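Local coordinates for single-stranded DNA-binding protein (Thermus aquaticus, PDB 2IHE) that binds single-stranded DNA and probably recruits partner proteins to it during DNA replication, recombination and repair, at residues G194-G199 with R223-T228; G135-D140 with L155-N160; D31-G36 with Y53-L58; G12-R17 with Q74-E79. All blocks are in the same frame, centred on the assembly; numbering follows the deposited sequence.

In the fold
The chain carries two OB-type domains in series. From the N terminus, strand 5-14 pairs first with strand 29-38. Strand 29-38 then turns back on strand 50-59 in contact 3, a hairpin nested inside the much longer loop that contact 4 closes when strand 75-86 returns to strand 5-14. Contacts 3 and 4 touch, their centres about 7 Å apart. In the second domain, contact 2 closes the short hairpin of strands 128-145 and 151-159, and only afterwards does contact 1 join strands 194-203 and 217-225. These two also touch, because strand 194-203 borders strand 128-145. Pairing of strands 5-14 and 128-145 ties the domains together.

Contact 1 of 4, residues G194-G199 with R223-T228; sequences GLLVIG and RLERPT
L224 and V197 face each other as a non-hydrogen-bonded pair where antiparallel strands 194-203 and 217-225 of the second OB domain run together. From CB outward, L224 meets the partner strand. L224 CB lies 4.2 Å from L196 O. CG is turned to the side of the backbone N (chi1 -65°), and this brings CD2 over the neighbouring strand. L224 CD2 meets V197 CG2 at 3.7 Å, the two side chains lying side by side and pointing the same way, and it approaches L195 CD1 at 4.3 Å. Helix 180-186 covers L224 through L182, W185 and A186, so the leucine fills the seam between helix and sheet.

On the other face, L196 pairs with E225 and I198 with R223, and each pair exchanges two main-chain hydrogen bonds; L196 N to E225 O is 2.8 Å. R223 CB packs on I198 CB, then the chain leads off. NE makes a weak, charge-assisted bond to E225 OE2, in the guanidinium plane, while NH1 binds A127 O of the second subunit. Past the paired residues, R226 and P227 close over the start of the partner strand, with R226 CG 3.2 Å and P227 CD 3.4 Å from G194 O.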
loop_
_atom_site.group_PDB
_atom_site.type_symbol
_atom_site.label_atom_id
_atom_site.label_comp_id
_atom_site.label_asym_id
_atom_site.label_seq_id
_atom_site.Cartn_x
_atom_site.Cartn_y
_atom_site.Cartn_z
ATOM N N GLY A 194 -10.477 15.358 9.172
ATOM C CA GLY A 194 -10.147 14.247 8.301
ATOM C C GLY A 194 -8.713 13.861 8.602
ATOM O O GLY A 194 -7.893 14.726 8.923
ATOM N N LEU A 195 -8.394 12.577 8.510
ATOM C CA LEU A 195 -7.038 12.150 8.804
ATOM C C LEU A 195 -6.582 11.014 7.901
ATOM O O LEU A 195 -7.333 10.069 7.673
ATOM C CB LEU A 195 -6.942 11.720 10.277
ATOM C CG LEU A 195 -5.577 11.300 10.846
ATOM C CD1 LEU A 195 -4.598 12.463 10.732
ATOM C CD2 LEU A 195 -5.726 10.871 12.307
ATOM N N LEU A 196 -5.360 11.126 7.378
ATOM C CA LEU A 196 -4.770 10.079 6.548
ATOM C C LEU A 196 -3.751 9.388 7.442
ATOM O O LEU A 196 -2.870 10.043 7.999
ATOM C CB LEU A 196 -4.056 10.657 5.316
ATOM C CG LEU A 196 -3.259 9.667 4.445
ATOM C CD1 LEU A 196 -4.192 8.635 3.818
ATOM C CD2 LEU A 196 -2.513 10.437 3.366
ATOM N N VAL A 197 -3.881 8.072 7.581
ATOM C CA VAL A 197 -2.982 7.289 8.423
ATOM C C VAL A 197 -2.199 6.215 7.663
ATOM O O VAL A 197 -2.749 5.474 6.848
ATOM C CB VAL A 197 -3.767 6.581 9.573
ATOM C CG1 VAL A 197 -2.794 5.842 10.495
ATOM C CG2 VAL A 197 -4.599 7.592 10.360
ATOM N N ILE A 198 -0.902 6.150 7.929
ATOM C CA ILE A 198 -0.053 5.134 7.329
ATOM C C ILE A 198 0.817 4.545 8.446
ATOM O O ILE A 198 1.612 5.247 9.075
ATOM C CB ILE A 198 0.824 5.709 6.207
ATOM C CG1 ILE A 198 -0.065 6.320 5.125
ATOM C CG2 ILE A 198 1.673 4.601 5.595
ATOM C CD1 ILE A 198 0.697 6.787 3.907
ATOM N N GLY A 199 0.617 3.260 8.717
ATOM C CA GLY A 199 1.380 2.591 9.754
ATOM C C GLY A 199 1.338 1.070 9.722
ATOM O O GLY A 199 1.282 0.433 8.670
ATOM N N ARG A 223 3.066 7.443 9.900
ATOM C CA ARG A 223 2.904 8.704 9.190
ATOM C C ARG A 223 1.468 9.235 9.296
ATOM O O ARG A 223 0.517 8.455 9.296
ATOM C CB ARG A 223 3.306 8.515 7.733
ATOM C CG ARG A 223 3.294 9.787 6.981
ATOM C CD ARG A 223 4.334 9.780 5.904
ATOM N NE ARG A 223 4.290 11.025 5.146
ATOM C CZ ARG A 223 5.024 11.256 4.064
ATOM N NH1 ARG A 223 5.860 10.315 3.615
ATOM N NH2 ARG A 223 4.925 12.424 3.436
ATOM N N LEU A 224 1.323 10.556 9.424
ATOM C CA LEU A 224 0.006 11.196 9.532
ATOM C C LEU A 224 -0.085 12.495 8.721
ATOM O O LEU A 224 0.859 13.289 8.687
ATOM C CB LEU A 224 -0.347 11.484 11.003
ATOM C CG LEU A 224 -0.557 10.342 12.009
ATOM C CD1 LEU A 224 -0.936 10.935 13.357
ATOM C CD2 LEU A 224 -1.640 9.408 11.535
ATOM N N GLU A 225 -1.228 12.703 8.068
ATOM C CA GLU A 225 -1.454 13.905 7.260
ATOM C C GLU A 225 -2.921 14.298 7.361
ATOM O O GLU A 225 -3.784 13.450 7.548
ATOM C CB GLU A 225 -1.127 13.648 5.790
ATOM C CG GLU A 225 0.307 13.184 5.499
ATOM C CD GLU A 225 1.366 14.238 5.796
ATOM O OE1 GLU A 225 1.023 15.435 5.895
ATOM O OE2 GLU A 225 2.549 13.862 5.914
ATOM N N ARG A 226 -3.196 15.589 7.247
ATOM C CA ARG A 226 -4.556 16.070 7.316
ATOM C C ARG A 226 -5.026 16.498 5.929
ATOM O O ARG A 226 -4.478 17.433 5.323
ATOM C CB ARG A 226 -4.663 17.240 8.300
ATOM C CG ARG A 226 -5.829 17.084 9.258
ATOM C CD ARG A 226 -6.874 18.148 9.032
ATOM N NE ARG A 226 -6.316 19.468 9.291
ATOM C CZ ARG A 226 -6.908 20.608 8.960
ATOM N NH1 ARG A 226 -8.089 20.593 8.355
ATOM N NH2 ARG A 226 -6.311 21.763 9.217
ATOM N N PRO A 227 -6.024 15.785 5.376
ATOM C CA PRO A 227 -6.476 16.202 4.050
ATOM C C PRO A 227 -7.441 17.363 4.175
ATOM O O PRO A 227 -8.400 17.284 4.935
ATOM C CB PRO A 227 -7.136 14.938 3.505
ATOM C CG PRO A 227 -7.748 14.345 4.721
ATOM C CD PRO A 227 -6.636 14.495 5.750
ATOM N N THR A 228 -7.161 18.447 3.457
ATOM C CA THR A 228 -8.042 19.594 3.485
ATOM C C THR A 228 -9.328 19.098 2.837
ATOM O O THR A 228 -9.278 18.370 1.840
ATOM C CB THR A 228 -7.454 20.759 2.692
ATOM O OG1 THR A 228 -7.052 20.322 1.390
ATOM C CG2 THR A 228 -6.252 21.292 3.397
#

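Contact 2 of 4, residues G135-D140 with L155-N160; sequences GNLTRD and LGLAVN
The beta hairpin of strands 128-145 and 151-159 starts the second OB domain, and here N136 and L137 pair with A158 and L157. N136 and A158 form the hydrogen-bonded pair: A158 N reaches N136 O at 2.8 Å, and the return bond runs from N136 N to A158 O. One step on, T138 N donates to G156 O at 2.8 Å from above the carbonyl plane, 41° out of it.

L137 and L157 lie on the inner face and cross obliquely, with L137 CD2 3.9 Å from L157 CD1; L195 packs against both. T138 turns the other way, and T138 CG2 presses on A158 CB at 3.4 Å, tight for two carbons, beside F173. R139 CG stands between its backbone N and carbonyl carbon (chi1 59°), and the chain runs extended to lay one guanidinium face on the backbone of G156; G156 N sits 3.6 Å above that plane, toward its rim. NH2 goes on to a salt bridge with E175. A water also bridges the segments, giving a proton to R139 O and accepting one from G156 N. Such antiparallel pairing of the first two strands is characteristic of the OB-fold barrel.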
loop_
_atom_site.group_PDB
_atom_site.type_symbol
_atom_site.label_atom_id
_atom_site.label_comp_id
_atom_site.label_asym_id
_atom_site.label_seq_id
_atom_site.Cartn_x
_atom_site.Cartn_y
_atom_site.Cartn_z
ATOM N N GLY A 135 -10.099 8.580 7.431
ATOM C CA GLY A 135 -11.420 8.709 7.988
ATOM C C GLY A 135 -11.505 10.009 8.741
ATOM O O GLY A 135 -10.773 10.956 8.440
ATOM N N ASN A 136 -12.386 10.048 9.734
ATOM C CA ASN A 136 -12.587 11.245 10.536
ATOM C C ASN A 136 -12.409 10.913 11.997
ATOM O O ASN A 136 -12.732 9.806 12.420
ATOM C CB ASN A 136 -14.002 11.784 10.320
ATOM C CG ASN A 136 -14.212 12.306 8.924
ATOM O OD1 ASN A 136 -13.851 13.441 8.615
ATOM N ND2 ASN A 136 -14.783 11.475 8.060
ATOM N N LEU A 137 -11.890 11.872 12.760
ATOM C CA LEU A 137 -11.713 11.677 14.189
ATOM C C LEU A 137 -13.110 11.613 14.811
ATOM O O LEU A 137 -14.002 12.372 14.432
ATOM C CB LEU A 137 -10.934 12.839 14.819
ATOM C CG LEU A 137 -9.475 13.054 14.445
ATOM C CD1 LEU A 137 -8.872 13.992 15.458
ATOM C CD2 LEU A 137 -8.723 11.746 14.460
ATOM N N THR A 138 -13.302 10.701 15.755
ATOM C CA THR A 138 -14.594 10.562 16.409
ATOM C C THR A 138 -14.619 11.357 17.716
ATOM O O THR A 138 -15.682 11.564 18.311
ATOM C CB THR A 138 -14.917 9.078 16.697
ATOM O OG1 THR A 138 -13.790 8.460 17.325
ATOM C CG2 THR A 138 -15.268 8.333 15.404
ATOM N N ARG A 139 -13.443 11.806 18.151
ATOM C CA ARG A 139 -13.315 12.593 19.376
ATOM C C ARG A 139 -12.010 13.376 19.314
ATOM O O ARG A 139 -11.195 13.147 18.418
ATOM C CB ARG A 139 -13.314 11.676 20.600
ATOM C CG ARG A 139 -12.206 10.644 20.605
ATOM C CD ARG A 139 -12.105 9.966 21.957
ATOM N NE ARG A 139 -10.888 9.169 22.068
ATOM C CZ ARG A 139 -10.723 7.974 21.513
ATOM N NH1 ARG A 139 -11.701 7.426 20.808
ATOM N NH2 ARG A 139 -9.575 7.328 21.663
ATOM N N ASP A 140 -11.815 14.300 20.251
ATOM C CA ASP A 140 -10.595 15.104 20.287
ATOM C C ASP A 140 -9.395 14.273 20.707
ATOM O O ASP A 140 -9.531 13.320 21.482
ATOM C CB ASP A 140 -10.734 16.262 21.265
ATOM C CG ASP A 140 -11.685 17.315 20.777
ATOM O OD1 ASP A 140 -11.549 17.727 19.605
ATOM O OD2 ASP A 140 -12.560 17.734 21.565
ATOM N N LEU A 155 -5.914 8.177 19.215
ATOM C CA LEU A 155 -6.930 8.789 18.367
ATOM C C LEU A 155 -8.022 7.800 17.999
ATOM O O LEU A 155 -7.743 6.625 17.785
ATOM C CB LEU A 155 -6.286 9.299 17.072
ATOM C CG LEU A 155 -5.101 10.257 17.177
ATOM C CD1 LEU A 155 -4.357 10.286 15.863
ATOM C CD2 LEU A 155 -5.600 11.643 17.563
ATOM N N GLY A 156 -9.259 8.286 17.929
ATOM C CA GLY A 156 -10.378 7.447 17.537
ATOM C C GLY A 156 -10.750 7.845 16.117
ATOM O O GLY A 156 -11.022 9.014 15.860
ATOM N N LEU A 157 -10.763 6.886 15.194
ATOM C CA LEU A 157 -11.067 7.179 13.793
ATOM C C LEU A 157 -12.265 6.388 13.246
ATOM O O LEU A 157 -12.400 5.192 13.506
ATOM C CB LEU A 157 -9.826 6.889 12.939
ATOM C CG LEU A 157 -9.701 7.520 11.548
ATOM C CD1 LEU A 157 -9.384 8.992 11.709
ATOM C CD2 LEU A 157 -8.600 6.835 10.746
ATOM N N ALA A 158 -13.126 7.072 12.488
ATOM C CA ALA A 158 -14.313 6.462 11.879
ATOM C C ALA A 158 -14.072 6.357 10.381
ATOM O O ALA A 158 -13.834 7.367 9.723
ATOM C CB ALA A 158 -15.541 7.316 12.155
ATOM N N VAL A 159 -14.133 5.135 9.847
ATOM C CA VAL A 159 -13.878 4.896 8.418
ATOM C C VAL A 159 -15.018 4.211 7.671
ATOM O O VAL A 159 -15.401 3.091 8.004
ATOM C CB VAL A 159 -12.605 4.013 8.184
ATOM C CG1 VAL A 159 -12.429 3.745 6.700
ATOM C CG2 VAL A 159 -11.354 4.693 8.760
ATOM N N ASN A 160 -15.540 4.886 6.651
ATOM C CA ASN A 160 -16.610 4.338 5.833
ATOM C C ASN A 160 -16.211 4.535 4.382
ATOM O O ASN A 160 -16.325 5.644 3.860
ATOM C CB ASN A 160 -17.923 5.059 6.110
ATOM C CG ASN A 160 -19.123 4.268 5.631
ATOM O OD1 ASN A 160 -19.248 3.958 4.443
ATOM N ND2 ASN A 160 -20.016 3.936 6.556
HETATM O O HOH W 1 -9.109 11.122 18.503
#

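Contact 3 of 4, residues D31-G36 with Y53-L58; sequences DLNLAG and YHRVRL
D31 sits between R55 and R57 on one face of the hairpin that strands 29-38 and 50-59 form in the first OB domain. Its carboxylate is a wedge in the notch between the two arginines, with one oxygen for each. R57 NE donates to OD1 of D31 at 3.1 Å, on the syn lone pair, from a guanidinium tilted so that the oxygen lies 30° out of its plane. R55 arrives differently. D31 OD2 lies over the face of its guanidinium, 3.0 Å from R55 NE, so charge alone holds this pair and no N-H points at the oxygen. With two cationic neighbours the aspartate is probably kept ionised. N33 lies across the stem of R55, with N33 OD1 3.4 Å from R55 CG.

The opposite face is apolar and interlocked. V56 is the bump, and L32 and L34 form the hollow. With chi1 at -43°, V56 is turned so that V56 CG2 meets L32 CB at 3.7 Å and V56 CG1 meets L34 CD1 at 4.1 Å. L14 of strand 5-14 closes over L32 and L34.

Between the faces, the backbone holds the pairs L32 with V56 and L34 with H54 by two hydrogen bonds each; H54 N to L34 O measures 2.7 Å. H54 also reaches into the second domain, its NE2 bonding L201 O. Toward the loop that joins the two strands, A35 CB packs obliquely against the Y53 ring, 3.4 Å from Y53 CD2.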
loop_
_atom_site.group_PDB
_atom_site.type_symbol
_atom_site.label_atom_id
_atom_site.label_comp_id
_atom_site.label_asym_id
_atom_site.label_seq_id
_atom_site.Cartn_x
_atom_site.Cartn_y
_atom_site.Cartn_z
ATOM N N ASP A 31 -10.008 -19.219 8.565
ATOM C CA ASP A 31 -9.218 -18.357 9.450
ATOM C C ASP A 31 -7.757 -18.785 9.412
ATOM O O ASP A 31 -7.446 -19.960 9.595
ATOM C CB ASP A 31 -9.729 -18.452 10.898
ATOM C CG ASP A 31 -10.899 -17.522 11.174
ATOM O OD1 ASP A 31 -11.668 -17.233 10.238
ATOM O OD2 ASP A 31 -11.054 -17.094 12.335
ATOM N N LEU A 32 -6.867 -17.829 9.166
ATOM C CA LEU A 32 -5.436 -18.105 9.117
ATOM C C LEU A 32 -4.753 -17.301 10.208
ATOM O O LEU A 32 -4.985 -16.109 10.335
ATOM C CB LEU A 32 -4.853 -17.702 7.765
ATOM C CG LEU A 32 -5.539 -18.269 6.528
ATOM C CD1 LEU A 32 -4.693 -17.994 5.297
ATOM C CD2 LEU A 32 -5.721 -19.752 6.706
ATOM N N ASN A 33 -3.918 -17.955 11.003
ATOM C CA ASN A 33 -3.204 -17.274 12.074
ATOM C C ASN A 33 -1.800 -16.986 11.565
ATOM O O ASN A 33 -1.020 -17.906 11.329
ATOM C CB ASN A 33 -3.160 -18.163 13.317
ATOM C CG ASN A 33 -4.547 -18.604 13.764
ATOM O OD1 ASN A 33 -5.335 -17.800 14.264
ATOM N ND2 ASN A 33 -4.855 -19.885 13.572
ATOM N N LEU A 34 -1.495 -15.703 11.380
ATOM C CA LEU A 34 -0.199 -15.283 10.876
ATOM C C LEU A 34 0.675 -14.602 11.926
ATOM O O LEU A 34 0.190 -13.901 12.812
ATOM C CB LEU A 34 -0.379 -14.334 9.679
ATOM C CG LEU A 34 -0.995 -14.845 8.371
ATOM C CD1 LEU A 34 -1.005 -13.721 7.338
ATOM C CD2 LEU A 34 -0.197 -16.027 7.846
ATOM N N ALA A 35 1.979 -14.813 11.804
ATOM C CA ALA A 35 2.941 -14.221 12.714
ATOM C C ALA A 35 4.095 -13.622 11.922
ATOM O O ALA A 35 4.411 -14.074 10.822
ATOM C CB ALA A 35 3.457 -15.271 13.672
ATOM N N GLY A 36 4.708 -12.590 12.490
ATOM C CA GLY A 36 5.836 -11.928 11.858
ATOM C C GLY A 36 6.418 -10.965 12.872
ATOM O O GLY A 36 6.081 -11.053 14.054
ATOM N N TYR A 53 0.970 -11.226 15.840
ATOM C CA TYR A 53 0.196 -12.422 15.534
ATOM C C TYR A 53 -1.194 -11.945 15.179
ATOM O O TYR A 53 -1.905 -11.427 16.035
ATOM C CB TYR A 53 0.136 -13.351 16.750
ATOM C CG TYR A 53 1.504 -13.711 17.286
ATOM C CD1 TYR A 53 2.155 -12.886 18.204
ATOM C CD2 TYR A 53 2.176 -14.844 16.825
ATOM C CE1 TYR A 53 3.445 -13.176 18.646
ATOM C CE2 TYR A 53 3.465 -15.145 17.256
ATOM C CZ TYR A 53 4.097 -14.309 18.166
ATOM O OH TYR A 53 5.382 -14.596 18.584
ATOM N N HIS A 54 -1.574 -12.108 13.916
ATOM C CA HIS A 54 -2.888 -11.669 13.448
ATOM C C HIS A 54 -3.695 -12.773 12.782
ATOM O O HIS A 54 -3.200 -13.465 11.894
ATOM C CB HIS A 54 -2.743 -10.519 12.442
ATOM C CG HIS A 54 -2.201 -9.258 13.034
ATOM N ND1 HIS A 54 -2.811 -8.607 14.087
ATOM C CD2 HIS A 54 -1.102 -8.531 12.728
ATOM C CE1 HIS A 54 -2.107 -7.536 14.402
ATOM N NE2 HIS A 54 -1.066 -7.467 13.593
ATOM N N ARG A 55 -4.943 -12.928 13.206
ATOM C CA ARG A 55 -5.823 -13.912 12.600
ATOM C C ARG A 55 -6.510 -13.193 11.435
ATOM O O ARG A 55 -7.101 -12.133 11.621
ATOM C CB ARG A 55 -6.880 -14.371 13.597
ATOM C CG ARG A 55 -7.683 -15.568 13.145
ATOM C CD ARG A 55 -9.051 -15.513 13.757
ATOM N NE ARG A 55 -9.844 -14.484 13.103
ATOM C CZ ARG A 55 -10.849 -13.836 13.679
ATOM N NH1 ARG A 55 -11.184 -14.106 14.934
ATOM N NH2 ARG A 55 -11.527 -12.921 12.997
ATOM N N VAL A 56 -6.415 -13.751 10.234
ATOM C CA VAL A 56 -7.046 -13.137 9.074
ATOM C C VAL A 56 -8.155 -14.055 8.596
ATOM O O VAL A 56 -7.986 -15.273 8.541
ATOM C CB VAL A 56 -6.040 -12.905 7.909
ATOM C CG1 VAL A 56 -4.736 -12.363 8.452
ATOM C CG2 VAL A 56 -5.821 -14.181 7.124
ATOM N N ARG A 57 -9.290 -13.466 8.247
ATOM C CA ARG A 57 -10.420 -14.251 7.786
ATOM C C ARG A 57 -10.678 -14.164 6.286
ATOM O O ARG A 57 -10.750 -13.080 5.708
ATOM C CB ARG A 57 -11.676 -13.839 8.539
ATOM C CG ARG A 57 -12.922 -14.515 8.006
ATOM C CD ARG A 57 -14.094 -14.373 8.957
ATOM N NE ARG A 57 -13.852 -15.049 10.223
ATOM C CZ ARG A 57 -14.799 -15.309 11.115
ATOM N NH1 ARG A 57 -16.055 -14.947 10.881
ATOM N NH2 ARG A 57 -14.491 -15.942 12.237
ATOM N N LEU A 58 -10.815 -15.327 5.663
ATOM C CA LEU A 58 -11.089 -15.426 4.238
ATOM C C LEU A 58 -12.468 -16.086 4.120
ATOM O O LEU A 58 -12.746 -17.071 4.801
ATOM C CB LEU A 58 -10.002 -16.275 3.572
ATOM C CG LEU A 58 -9.884 -16.314 2.047
ATOM C CD1 LEU A 58 -9.791 -14.902 1.467
ATOM C CD2 LEU A 58 -8.659 -17.139 1.696
#

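Contact 4 of 4, residues G12-R17 with Q74-E79; sequences GTLTAR and QLIFVE
The flat groups that meet between G12-L14 and Q74-I76 are peptide groups. I76 N approaches G12 O almost head-on, 2.8 Å away and nearly in line with the C=O bond. G12 N returns a longer bond to I76 O, lying in that carbonyl's plane. Beyond the T13-L75 pair, L14 N donates to Q74 O at 2.7 Å, tilted 23° from the carbonyl plane. L75 CA and T13 CA make CA-H...O contacts with G12 O and Q74 O, and L75 CD1 lies 3.5 Å from G12 O.

This is the junction where the first strand of the N-terminal OB domain, already paired with strand 29-38, also takes up strand 75-86. Segments 12-14 and 75-79 run at 122°, far from straight antiparallel, as fits a strongly curled sheet.

Side chains pack on both faces. T13 CG2 meets L75 CD1 at 3.6 Å on one. On the other, L14 CG lies beside its own backbone N (chi1 -83°), and there L14 CG rests on I76 CG1 at 4.0 Å, with L70 touching both residues and L32 and L34 backing the leucine. Q74 uses its polar end on E71, whose backbone N binds OE1. Across the junction itself no side-chain hydrogen bond or salt bridge forms, so the grip rests on three main-chain hydrogen bonds and on aliphatic burial around L14 and I76.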
loop_
_atom_site.group_PDB
_atom_site.type_symbol
_atom_site.label_atom_id
_atom_site.label_comp_id
_atom_site.label_asym_id
_atom_site.label_seq_id
_atom_site.Cartn_x
_atom_site.Cartn_y
_atom_site.Cartn_z
ATOM N N GLY A 12 3.304 -12.930 6.328
ATOM C CA GLY A 12 3.679 -13.610 7.554
ATOM C C GLY A 12 3.645 -15.104 7.331
ATOM O O GLY A 12 3.313 -15.556 6.231
ATOM N N THR A 13 3.980 -15.865 8.371
ATOM C CA THR A 13 4.020 -17.329 8.290
ATOM C C THR A 13 2.876 -17.949 9.081
ATOM O O THR A 13 2.563 -17.494 10.185
ATOM C CB THR A 13 5.371 -17.899 8.839
ATOM O OG1 THR A 13 5.406 -17.793 10.266
ATOM C CG2 THR A 13 6.544 -17.109 8.286
ATOM N N LEU A 14 2.243 -18.975 8.508
ATOM C CA LEU A 14 1.136 -19.659 9.171
ATOM C C LEU A 14 1.672 -20.353 10.393
ATOM O O LEU A 14 2.671 -21.056 10.318
ATOM C CB LEU A 14 0.497 -20.689 8.245
ATOM C CG LEU A 14 -0.538 -20.140 7.275
ATOM C CD1 LEU A 14 -1.017 -21.243 6.351
ATOM C CD2 LEU A 14 -1.698 -19.567 8.072
ATOM N N THR A 15 1.005 -20.151 11.520
ATOM C CA THR A 15 1.432 -20.751 12.770
ATOM C C THR A 15 0.699 -22.051 13.118
ATOM O O THR A 15 0.987 -22.687 14.127
ATOM C CB THR A 15 1.276 -19.753 13.917
ATOM O OG1 THR A 15 -0.036 -19.185 13.876
ATOM C CG2 THR A 15 2.310 -18.646 13.796
ATOM N N ALA A 16 -0.241 -22.448 12.274
ATOM C CA ALA A 16 -0.998 -23.674 12.475
ATOM C C ALA A 16 -1.626 -23.992 11.129
ATOM O O ALA A 16 -1.679 -23.129 10.249
ATOM C CB ALA A 16 -2.072 -23.461 13.529
ATOM N N ARG A 17 -2.089 -25.223 10.954
ATOM C CA ARG A 17 -2.714 -25.608 9.693
ATOM C C ARG A 17 -4.121 -25.004 9.687
ATOM O O ARG A 17 -4.888 -25.207 10.630
ATOM C CB ARG A 17 -2.783 -27.133 9.595
ATOM C CG ARG A 17 -2.920 -27.675 8.184
ATOM C CD ARG A 17 -2.677 -29.183 8.162
ATOM N NE ARG A 17 -2.693 -29.754 6.815
ATOM C CZ ARG A 17 -3.787 -29.919 6.074
ATOM N NH1 ARG A 17 -4.977 -29.557 6.540
ATOM N NH2 ARG A 17 -3.692 -30.448 4.861
ATOM N N GLN A 74 3.791 -22.108 6.319
ATOM C CA GLN A 74 3.761 -21.493 5.002
ATOM C C GLN A 74 3.743 -19.970 5.088
ATOM O O GLN A 74 3.046 -19.380 5.918
ATOM C CB GLN A 74 2.537 -21.957 4.213
ATOM C CG GLN A 74 2.500 -23.444 3.964
ATOM C CD GLN A 74 1.789 -23.799 2.676
ATOM O OE1 GLN A 74 1.431 -24.962 2.452
ATOM N NE2 GLN A 74 1.592 -22.803 1.808
ATOM N N LEU A 75 4.523 -19.352 4.209
ATOM C CA LEU A 75 4.624 -17.904 4.115
ATOM C C LEU A 75 3.458 -17.471 3.241
ATOM O O LEU A 75 3.287 -18.000 2.141
ATOM C CB LEU A 75 5.935 -17.533 3.440
ATOM C CG LEU A 75 6.355 -16.080 3.527
ATOM C CD1 LEU A 75 6.606 -15.749 4.988
ATOM C CD2 LEU A 75 7.595 -15.854 2.685
ATOM N N ILE A 76 2.668 -16.511 3.714
ATOM C CA ILE A 76 1.505 -16.062 2.954
ATOM C C ILE A 76 1.435 -14.546 2.748
ATOM O O ILE A 76 1.779 -13.788 3.646
ATOM C CB ILE A 76 0.207 -16.470 3.670
ATOM C CG1 ILE A 76 0.235 -17.963 4.046
ATOM C CG2 ILE A 76 -0.982 -16.123 2.795
ATOM C CD1 ILE A 76 0.078 -18.935 2.888
ATOM N N PHE A 77 1.002 -14.112 1.563
ATOM C CA PHE A 77 0.808 -12.690 1.282
ATOM C C PHE A 77 -0.696 -12.405 1.365
ATOM O O PHE A 77 -1.498 -13.105 0.758
ATOM C CB PHE A 77 1.301 -12.307 -0.113
ATOM C CG PHE A 77 0.844 -10.923 -0.569
ATOM C CD1 PHE A 77 1.226 -9.772 0.129
ATOM C CD2 PHE A 77 0.017 -10.776 -1.687
ATOM C CE1 PHE A 77 0.788 -8.498 -0.281
ATOM C CE2 PHE A 77 -0.422 -9.517 -2.105
ATOM C CZ PHE A 77 -0.037 -8.375 -1.401
ATOM N N VAL A 78 -1.064 -11.377 2.117
ATOM C CA VAL A 78 -2.458 -10.988 2.291
ATOM C C VAL A 78 -2.738 -9.579 1.783
ATOM O O VAL A 78 -1.956 -8.670 2.015
ATOM C CB VAL A 78 -2.847 -11.001 3.774
ATOM C CG1 VAL A 78 -4.291 -10.567 3.936
ATOM C CG2 VAL A 78 -2.610 -12.377 4.358
ATOM N N GLU A 79 -3.848 -9.410 1.079
ATOM C CA GLU A 79 -4.283 -8.097 0.607
ATOM C C GLU A 79 -5.675 -8.020 1.210
ATOM O O GLU A 79 -6.513 -8.844 0.884
ATOM C CB GLU A 79 -4.412 -8.062 -0.906
ATOM C CG GLU A 79 -4.852 -6.698 -1.409
ATOM C CD GLU A 79 -5.402 -6.721 -2.827
ATOM O OE1 GLU A 79 -4.878 -7.477 -3.675
ATOM O OE2 GLU A 79 -6.350 -5.958 -3.098
#